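Local coordinates for glutathione S-transferase (Burkholderia glumae, PDB 4ISD), which binds glutathione and, as a glutathione transferase homolog, probably conjugates it to electrophilic substrates or uses it in a related thiol reaction, at residues R153-E158 with P188-R193. Sequence-based numbering, arbitrary orientation.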
loop_
_atom_site.group_PDB
_atom_site.type_symbol
_atom_site.label_atom_id
_atom_site.label_comp_id
_atom_site.label_asym_id
_atom_site.label_seq_id
_atom_site.Cartn_x
_atom_site.Cartn_y
_atom_site.Cartn_z
ATOM N N ARG A 153 -9.778 12.222 15.079
ATOM C CA ARG A 153 -8.802 13.249 14.703
ATOM C C ARG A 153 -8.968 13.785 13.264
ATOM O O ARG A 153 -8.700 14.957 13.009
ATOM C CB ARG A 153 -7.365 12.742 14.926
ATOM N N LEU A 154 -9.412 12.935 12.337
ATOM C CA LEU A 154 -9.406 13.262 10.908
ATOM C C LEU A 154 -10.756 13.692 10.364
ATOM O O LEU A 154 -10.830 14.369 9.341
ATOM C CB LEU A 154 -8.947 12.052 10.087
ATOM C CG LEU A 154 -7.573 11.440 10.334
ATOM C CD1 LEU A 154 -7.406 10.219 9.435
ATOM C CD2 LEU A 154 -6.467 12.452 10.081
ATOM N N ILE A 155 -11.829 13.267 11.021
ATOM C CA ILE A 155 -13.173 13.621 10.580
ATOM C C ILE A 155 -13.711 14.861 11.288
ATOM O O ILE A 155 -13.696 14.940 12.517
ATOM C CB ILE A 155 -14.145 12.466 10.805
ATOM C CG1 ILE A 155 -13.667 11.238 10.041
ATOM C CG2 ILE A 155 -15.559 12.872 10.379
ATOM C CD1 ILE A 155 -14.307 9.942 10.499
ATOM N N ASP A 156 -14.174 15.832 10.509
ATOM C CA ASP A 156 -14.802 17.025 11.072
ATOM C C ASP A 156 -16.078 17.356 10.293
ATOM O O ASP A 156 -16.121 17.190 9.076
ATOM C CB ASP A 156 -13.839 18.216 11.052
ATOM C CG ASP A 156 -14.174 19.256 12.121
ATOM O OD1 ASP A 156 -14.444 18.864 13.281
ATOM O OD2 ASP A 156 -14.174 20.469 11.806
ATOM N N ASP A 157 -17.121 17.816 10.977
ATOM C CA ASP A 157 -18.364 18.144 10.274
ATOM C C ASP A 157 -18.187 19.251 9.221
ATOM O O ASP A 157 -18.898 19.264 8.218
ATOM C CB ASP A 157 -19.523 18.418 11.243
ATOM C CG ASP A 157 -20.157 17.127 11.768
ATOM O OD1 ASP A 157 -20.173 16.143 11.006
ATOM O OD2 ASP A 157 -20.626 17.072 12.929
ATOM N N GLU A 158 -17.198 20.124 9.407
ATOM C CA GLU A 158 -16.915 21.173 8.422
ATOM C C GLU A 158 -16.206 20.690 7.149
ATOM O O GLU A 158 -16.057 21.463 6.206
ATOM C CB GLU A 158 -16.082 22.299 9.040
ATOM C CG GLU A 158 -16.658 22.930 10.290
ATOM C CD GLU A 158 -15.858 24.136 10.734
ATOM O OE1 GLU A 158 -14.985 24.585 9.960
ATOM O OE2 GLU A 158 -16.101 24.639 11.852
ATOM N N PRO A 188 -18.414 8.793 18.294
ATOM C CA PRO A 188 -18.857 10.165 18.023
ATOM C C PRO A 188 -19.705 10.247 16.759
ATOM O O PRO A 188 -19.237 9.844 15.685
ATOM C CB PRO A 188 -17.540 10.912 17.803
ATOM C CG PRO A 188 -16.561 10.171 18.649
ATOM C CD PRO A 188 -16.960 8.723 18.527
ATOM N N PRO A 189 -20.936 10.772 16.880
ATOM C CA PRO A 189 -21.872 10.836 15.751
ATOM C C PRO A 189 -21.267 11.497 14.509
ATOM O O PRO A 189 -21.638 11.117 13.394
ATOM C CB PRO A 189 -23.063 11.646 16.304
ATOM C CG PRO A 189 -22.581 12.244 17.586
ATOM C CD PRO A 189 -21.518 11.330 18.110
ATOM N N LYS A 190 -20.332 12.431 14.694
ATOM C CA LYS A 190 -19.623 13.026 13.560
ATOM C C LYS A 190 -18.954 11.993 12.649
ATOM O O LYS A 190 -18.765 12.261 11.459
ATOM C CB LYS A 190 -18.579 14.045 14.003
ATOM C CG LYS A 190 -17.265 13.436 14.475
ATOM C CD LYS A 190 -16.235 14.532 14.716
ATOM C CE LYS A 190 -14.936 13.993 15.274
ATOM N NZ LYS A 190 -13.855 15.013 15.094
ATOM N N VAL A 191 -18.589 10.824 13.181
ATOM C CA VAL A 191 -18.029 9.804 12.300
ATOM C C VAL A 191 -19.120 8.941 11.679
ATOM O O VAL A 191 -18.971 8.462 10.557
ATOM C CB VAL A 191 -16.892 8.951 12.948
ATOM C CG1 VAL A 191 -16.419 9.557 14.261
ATOM C CG2 VAL A 191 -17.304 7.494 13.098
ATOM N N LEU A 192 -20.219 8.759 12.402
ATOM C CA LEU A 192 -21.404 8.131 11.828
ATOM C C LEU A 192 -21.856 8.904 10.594
ATOM O O LEU A 192 -22.201 8.308 9.571
ATOM C CB LEU A 192 -22.541 8.094 12.851
ATOM C CG LEU A 192 -22.295 7.185 14.056
ATOM C CD1 LEU A 192 -23.515 7.186 14.972
ATOM C CD2 LEU A 192 -21.900 5.754 13.622
ATOM N N ARG A 193 -21.837 10.233 10.694
ATOM C CA ARG A 193 -22.275 11.089 9.596
ATOM C C ARG A 193 -21.351 10.954 8.390
ATOM O O ARG A 193 -21.808 10.765 7.264
ATOM C CB ARG A 193 -22.364 12.546 10.055
ATOM C CG ARG A 193 -23.606 12.838 10.911
ATOM C CD ARG A 193 -23.778 14.326 11.184
ATOM N NE ARG A 193 -22.923 14.799 12.271
ATOM C CZ ARG A 193 -23.254 14.734 13.561
ATOM N NH1 ARG A 193 -24.413 14.200 13.924
ATOM N NH2 ARG A 193 -22.433 15.204 14.492
#
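Lys-190 reaches from the first turn of helix 189-199 to the end of helix 139-154, where its NZ donates a hydrogen bond to the backbone O of Ile-155 over 2.6 Å. The C=O...NZ angle of 175° places the ammonium almost straight ahead of the carbonyl. This span follows from the torsions: CG sits between the backbone N and the carbonyl carbon (chi1 80°), and beyond it the chain is fully extended. A second hydrogen bond, to Asp-152 O in the last turn of the helix, ties the same NZ to two carbonyls at the C-terminal end.

Arg-193 and Asp-157 form a salt bridge nearer the surface. NH2 of Arg-193 meets the syn lone pair of Asp-157 OD2 at 3.0 Å, whereas NE of Arg-193 makes weak bonds to both carboxylate oxygens. The pairing is not coplanar, since the carboxylate and guanidinium planes lie 48° apart. Pro-189 C lies over one face of the guanidinium, and Arg-197 offers Asp-157 OD1 a long, weak ion pair.

On the buried side, Ile-155 CD1 packs 3.7 Å from Val-191 CB, the two side chains crossing at about a right angle, while Ile-155 CG2 rests 3.4 Å from Lys-190 O. Phe-173 and Leu-177 of helix 168-177 also touch Ile-155, linking three helices of the all-helical C-terminal domain characteristic of glutathione transferases.

Ile-155 is the first residue to leave helical geometry. With the carbonyls of Asp-152 and Ile-155 both bonded to one ammonium, the lysine's positive charge would be expected to offset the partial negative charge at the helix C-terminus.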